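Local coordinates for prephenate dehydratase (Arthrobacter aurescens, PDB 3MWB), which probably catalyses the decarboxylating dehydration of prephenate to phenylpyruvate in L-phenylalanine biosynthesis, and carries an ACT domain with bound L-phenylalanine, at residues Thr19-Met24 and Ala157-Ala162. Sequence-based numbering, arbitrary orientation.
Sequences TEAALM and APLIAA
L159 reaches across to helix 18-23 with one methyl, CD2, which settles against the side of that helix turned to helix 158-163, between E20 and A21. Its CG lies anti to the backbone N (chi1 173°) and beside the carbonyl carbon, and from there CD2 reaches both residues. L159 CD2 comes to 3.6 Å from the backbone N of A21. The CB of A21 meets L159 CD2 at 4.0 Å. Because A21 ends at CB, the leucine tip can approach the helix backbone itself. On the other flank the E20 chain, extended beyond CG, crosses the leucine at about a right angle: CG is the nearest E20 atom, 3.9 Å from L159 CD2, with OE1 only slightly farther. OE1 also accepts a hydrogen bond from the backbone N of G16, while OE2 has a weak, long ion pair with R34. The junction is small, burying 140 Å² in all, and purely van der Waals. Behind it, E20 and L23 rest on strand 8-12, whereas I160 packs on helix 137-143. One leucine thus bridges helices belonging to two different sheet-centred lobes, an interlobe contact in the bilobal, periplasmic-binding-protein-like fold of the prephenate dehydratase domain.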
loop_
_atom_site.group_PDB
_atom_site.type_symbol
_atom_site.label_atom_id
_atom_site.label_comp_id
_atom_site.label_asym_id
_atom_site.label_seq_id
_atom_site.Cartn_x
_atom_site.Cartn_y
_atom_site.Cartn_z
ATOM N N THR A 19 35.466 -16.599 -13.793
ATOM C CA THR A 19 34.299 -17.387 -14.204
ATOM C C THR A 19 34.611 -18.888 -14.318
ATOM O O THR A 19 33.884 -19.704 -13.755
ATOM C CB THR A 19 33.664 -16.840 -15.487
ATOM O OG1 THR A 19 33.531 -15.414 -15.376
ATOM C CG2 THR A 19 32.285 -17.434 -15.703
ATOM N N GLU A 20 35.673 -19.253 -15.028
ATOM C CA GLU A 20 36.034 -20.671 -15.115
ATOM C C GLU A 20 36.285 -21.269 -13.724
ATOM O O GLU A 20 35.750 -22.327 -13.387
ATOM C CB GLU A 20 37.243 -20.915 -16.017
ATOM C CG GLU A 20 37.647 -22.386 -16.011
ATOM C CD GLU A 20 38.471 -22.822 -17.208
ATOM O OE1 GLU A 20 39.493 -22.172 -17.536
ATOM O OE2 GLU A 20 38.092 -23.850 -17.801
ATOM N N ALA A 21 37.099 -20.573 -12.929
ATOM C CA ALA A 21 37.390 -20.984 -11.548
ATOM C C ALA A 21 36.117 -21.336 -10.784
ATOM O O ALA A 21 36.095 -22.297 -10.035
ATOM C CB ALA A 21 38.193 -19.900 -10.811
ATOM N N ALA A 22 35.057 -20.562 -11.018
ATOM C CA ALA A 22 33.746 -20.772 -10.391
ATOM C C ALA A 22 33.017 -22.012 -10.906
ATOM O O ALA A 22 32.446 -22.763 -10.128
ATOM C CB ALA A 22 32.877 -19.538 -10.588
ATOM N N LEU A 23 33.008 -22.206 -12.222
ATOM C CA LEU A 23 32.486 -23.441 -12.808
ATOM C C LEU A 23 33.203 -24.643 -12.221
ATOM O O LEU A 23 32.588 -25.673 -11.940
ATOM C CB LEU A 23 32.686 -23.437 -14.330
ATOM C CG LEU A 23 32.154 -24.639 -15.119
ATOM C CD1 LEU A 23 30.688 -24.969 -14.748
ATOM C CD2 LEU A 23 32.299 -24.380 -16.618
HETATM N N MSE A 24 34.509 -24.488 -12.033
HETATM C CA MSE A 24 35.380 -25.563 -11.542
HETATM C C MSE A 24 34.976 -26.092 -10.168
HETATM O O MSE A 24 35.336 -27.218 -9.796
HETATM C CB MSE A 24 36.840 -25.101 -11.517
HETATM C CG MSE A 24 37.527 -25.181 -12.867
HETATM SE SE MSE A 24 37.418 -26.987 -13.578
HETATM C CE MSE A 24 35.518 -27.248 -13.356
ATOM N N ALA A 157 43.567 -14.407 -11.625
ATOM C CA ALA A 157 43.159 -15.461 -10.687
ATOM C C ALA A 157 44.298 -16.425 -10.348
ATOM O O ALA A 157 45.215 -16.622 -11.154
ATOM C CB ALA A 157 41.953 -16.248 -11.261
ATOM N N PRO A 158 44.260 -17.020 -9.141
ATOM C CA PRO A 158 45.200 -18.101 -8.853
ATOM C C PRO A 158 45.102 -19.257 -9.859
ATOM O O PRO A 158 46.115 -19.891 -10.148
ATOM C CB PRO A 158 44.785 -18.560 -7.448
ATOM C CG PRO A 158 44.258 -17.323 -6.817
ATOM C CD PRO A 158 43.518 -16.612 -7.932
ATOM N N LEU A 159 43.903 -19.505 -10.399
ATOM C CA LEU A 159 43.692 -20.572 -11.384
ATOM C C LEU A 159 44.728 -20.534 -12.510
ATOM O O LEU A 159 45.443 -21.512 -12.727
ATOM C CB LEU A 159 42.268 -20.538 -11.976
ATOM C CG LEU A 159 41.981 -21.503 -13.148
ATOM C CD1 LEU A 159 42.278 -22.967 -12.780
ATOM C CD2 LEU A 159 40.551 -21.376 -13.686
ATOM N N ILE A 160 44.808 -19.403 -13.211
ATOM C CA ILE A 160 45.644 -19.313 -14.405
ATOM C C ILE A 160 47.150 -19.342 -14.084
ATOM O O ILE A 160 47.960 -19.843 -14.888
ATOM C CB ILE A 160 45.218 -18.137 -15.341
ATOM C CG1 ILE A 160 45.783 -18.342 -16.756
ATOM C CG2 ILE A 160 45.572 -16.772 -14.733
ATOM C CD1 ILE A 160 44.930 -17.772 -17.857
ATOM N N ALA A 161 47.516 -18.836 -12.905
ATOM C CA ALA A 161 48.887 -18.942 -12.445
ATOM C C ALA A 161 49.257 -20.415 -12.235
ATOM O O ALA A 161 50.300 -20.849 -12.708
ATOM C CB ALA A 161 49.112 -18.137 -11.184
ATOM N N ALA A 162 48.388 -21.178 -11.566
ATOM C CA ALA A 162 48.625 -22.609 -11.329
ATOM C C ALA A 162 48.698 -23.443 -12.613
ATOM O O ALA A 162 49.299 -24.515 -12.630
ATOM C CB ALA A 162 47.570 -23.183 -10.388
#